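Local coordinates for protein teichoic acid D-alanine hydrolase (Staphylococcus aureus, PDB 5ZH8) that removes D-alanyl esters from wall teichoic acid and lipoteichoic acid, and affects methicillin resistance, autolysis in the presence of Triton X-100 and cell wall structure in this bacterium, at residues A[175-180]-A[216-221]. Sequence-based numbering, arbitrary orientation.
Sequences SGLYKY and YLVLAK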
loop_
_atom_site.group_PDB
_atom_site.type_symbol
_atom_site.label_atom_id
_atom_site.label_comp_id
_atom_site.label_asym_id
_atom_site.label_seq_id
_atom_site.Cartn_x
_atom_site.Cartn_y
_atom_site.Cartn_z
ATOM N N SER A 175 25.042 1.201 -0.510
ATOM C CA SER A 175 26.048 0.146 -0.439
ATOM C C SER A 175 26.205 -0.618 -1.751
ATOM O O SER A 175 27.278 -1.142 -2.047
ATOM C CB SER A 175 25.682 -0.829 0.676
ATOM O OG SER A 175 24.418 -1.419 0.439
ATOM N N GLY A 176 25.130 -0.687 -2.529
ATOM C CA GLY A 176 25.119 -1.463 -3.765
ATOM C C GLY A 176 24.692 -2.902 -3.554
ATOM O O GLY A 176 24.749 -3.709 -4.481
ATOM N N LEU A 177 24.249 -3.224 -2.341
ATOM C CA LEU A 177 23.738 -4.552 -2.039
ATOM C C LEU A 177 22.367 -4.713 -2.690
ATOM O O LEU A 177 21.563 -3.773 -2.702
ATOM C CB LEU A 177 23.614 -4.754 -0.522
ATOM C CG LEU A 177 24.887 -4.909 0.317
ATOM C CD1 LEU A 177 24.558 -4.688 1.785
ATOM C CD2 LEU A 177 25.542 -6.262 0.112
ATOM N N TYR A 178 22.107 -5.901 -3.235
ATOM C CA TYR A 178 20.782 -6.240 -3.746
ATOM C C TYR A 178 19.749 -6.074 -2.638
ATOM O O TYR A 178 20.061 -6.250 -1.459
ATOM C CB TYR A 178 20.745 -7.682 -4.271
ATOM C CG TYR A 178 21.401 -7.871 -5.623
ATOM C CD1 TYR A 178 20.749 -7.492 -6.791
ATOM C CD2 TYR A 178 22.663 -8.444 -5.734
ATOM C CE1 TYR A 178 21.341 -7.666 -8.030
ATOM C CE2 TYR A 178 23.265 -8.617 -6.970
ATOM C CZ TYR A 178 22.598 -8.225 -8.114
ATOM O OH TYR A 178 23.182 -8.393 -9.345
ATOM N N LYS A 179 18.520 -5.729 -3.018
ATOM C CA LYS A 179 17.453 -5.525 -2.042
ATOM C C LYS A 179 17.194 -6.818 -1.275
ATOM O O LYS A 179 17.194 -7.898 -1.861
ATOM C CB LYS A 179 16.174 -5.034 -2.720
ATOM C CG LYS A 179 15.480 -3.898 -1.980
ATOM C CD LYS A 179 14.233 -3.428 -2.718
ATOM C CE LYS A 179 13.371 -2.539 -1.831
ATOM N NZ LYS A 179 12.150 -2.045 -2.530
ATOM N N TYR A 180 16.979 -6.694 0.035
ATOM C CA TYR A 180 16.846 -7.837 0.918
ATOM C C TYR A 180 15.571 -8.562 0.558
ATOM O O TYR A 180 14.484 -7.987 0.575
ATOM C CB TYR A 180 16.777 -7.427 2.383
ATOM C CG TYR A 180 16.617 -8.595 3.340
ATOM C CD1 TYR A 180 17.608 -9.558 3.453
ATOM C CD2 TYR A 180 15.483 -8.730 4.139
ATOM C CE1 TYR A 180 17.481 -10.624 4.332
ATOM C CE2 TYR A 180 15.350 -9.789 5.022
ATOM C CZ TYR A 180 16.351 -10.735 5.115
ATOM O OH TYR A 180 16.211 -11.789 5.986
ATOM N N TYR A 216 20.509 -2.067 7.126
ATOM C CA TYR A 216 20.422 -1.945 8.579
ATOM C C TYR A 216 20.381 -3.292 9.306
ATOM O O TYR A 216 20.636 -3.345 10.509
ATOM C CB TYR A 216 19.263 -1.028 8.989
ATOM C CG TYR A 216 19.667 0.431 8.923
ATOM C CD1 TYR A 216 20.020 1.019 7.711
ATOM C CD2 TYR A 216 19.737 1.212 10.071
ATOM C CE1 TYR A 216 20.402 2.346 7.645
ATOM C CE2 TYR A 216 20.121 2.539 10.013
ATOM C CZ TYR A 216 20.459 3.100 8.801
ATOM O OH TYR A 216 20.851 4.419 8.733
ATOM N N LEU A 217 20.086 -4.373 8.584
ATOM C CA LEU A 217 20.268 -5.725 9.134
ATOM C C LEU A 217 21.758 -6.057 9.292
ATOM O O LEU A 217 22.158 -6.638 10.297
ATOM C CB LEU A 217 19.574 -6.784 8.270
ATOM C CG LEU A 217 18.052 -6.685 8.177
ATOM C CD1 LEU A 217 17.521 -7.717 7.198
ATOM C CD2 LEU A 217 17.398 -6.855 9.542
ATOM N N VAL A 218 22.568 -5.678 8.301
ATOM C CA VAL A 218 24.027 -5.821 8.378
ATOM C C VAL A 218 24.618 -4.966 9.497
ATOM O O VAL A 218 25.534 -5.401 10.203
ATOM C CB VAL A 218 24.711 -5.389 7.054
ATOM C CG1 VAL A 218 26.226 -5.288 7.221
ATOM C CG2 VAL A 218 24.336 -6.337 5.923
ATOM N N LEU A 219 24.109 -3.742 9.635
ATOM C CA LEU A 219 24.544 -2.837 10.703
ATOM C C LEU A 219 24.172 -3.366 12.080
ATOM O O LEU A 219 24.938 -3.220 13.027
ATOM C CB LEU A 219 23.957 -1.434 10.525
ATOM C CG LEU A 219 24.573 -0.557 9.432
ATOM C CD1 LEU A 219 23.796 0.744 9.305
ATOM C CD2 LEU A 219 26.053 -0.316 9.670
ATOM N N ALA A 220 22.996 -3.969 12.192
ATOM C CA ALA A 220 22.579 -4.595 13.443
ATOM C C ALA A 220 23.534 -5.734 13.828
ATOM O O ALA A 220 23.864 -5.897 15.001
ATOM C CB ALA A 220 21.150 -5.108 13.333
ATOM N N LYS A 221 23.980 -6.513 12.844
ATOM C CA LYS A 221 24.919 -7.600 13.099
ATOM C C LYS A 221 26.307 -7.062 13.468
ATOM O O LYS A 221 26.998 -7.639 14.318
ATOM C CB LYS A 221 25.016 -8.527 11.884
ATOM C CG LYS A 221 25.815 -9.799 12.128
ATOM C CD LYS A 221 25.105 -10.723 13.113
ATOM C CE LYS A 221 26.084 -11.360 14.091
ATOM N NZ LYS A 221 25.393 -11.902 15.293
#
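Y180 meets L217 in a CH-pi contact that fastens a loop of the helical part of this beta-lactamase-type fold, between helices 167-171 and 189-199, to helix 213-227. The L217 methyl CD1 sits over the middle of one ring face, 3.7 Å from the centroid of the Y180 ring and 10° off its normal, so all six ring carbons lie at similar range. Tyrosine suits this place because it offers a broad apolar face while its OH is hydrogen-bonded to OE1 of Q281; leucine supplies a branched end that projects from the helix. With CG of Y180 anti to its own nitrogen (chi1 179°), the ring swings out over that methyl, and the two side chains cross at about a right angle.

The other half is looser. L177 and V218 each leave the backbone toward the opposite segment, yet L177 CD1 and V218 CG2 come no nearer than 4.5 Å, and L170 of helix 167-171 touches both. Between L177 and Y180, K179 is exposed, where a lysine's charge can meet water. S175 OG is hydrogen-bonded to N215 OD1 of helix 213-227 and accepts a weak 3.3 Å hydrogen bond from L177 N.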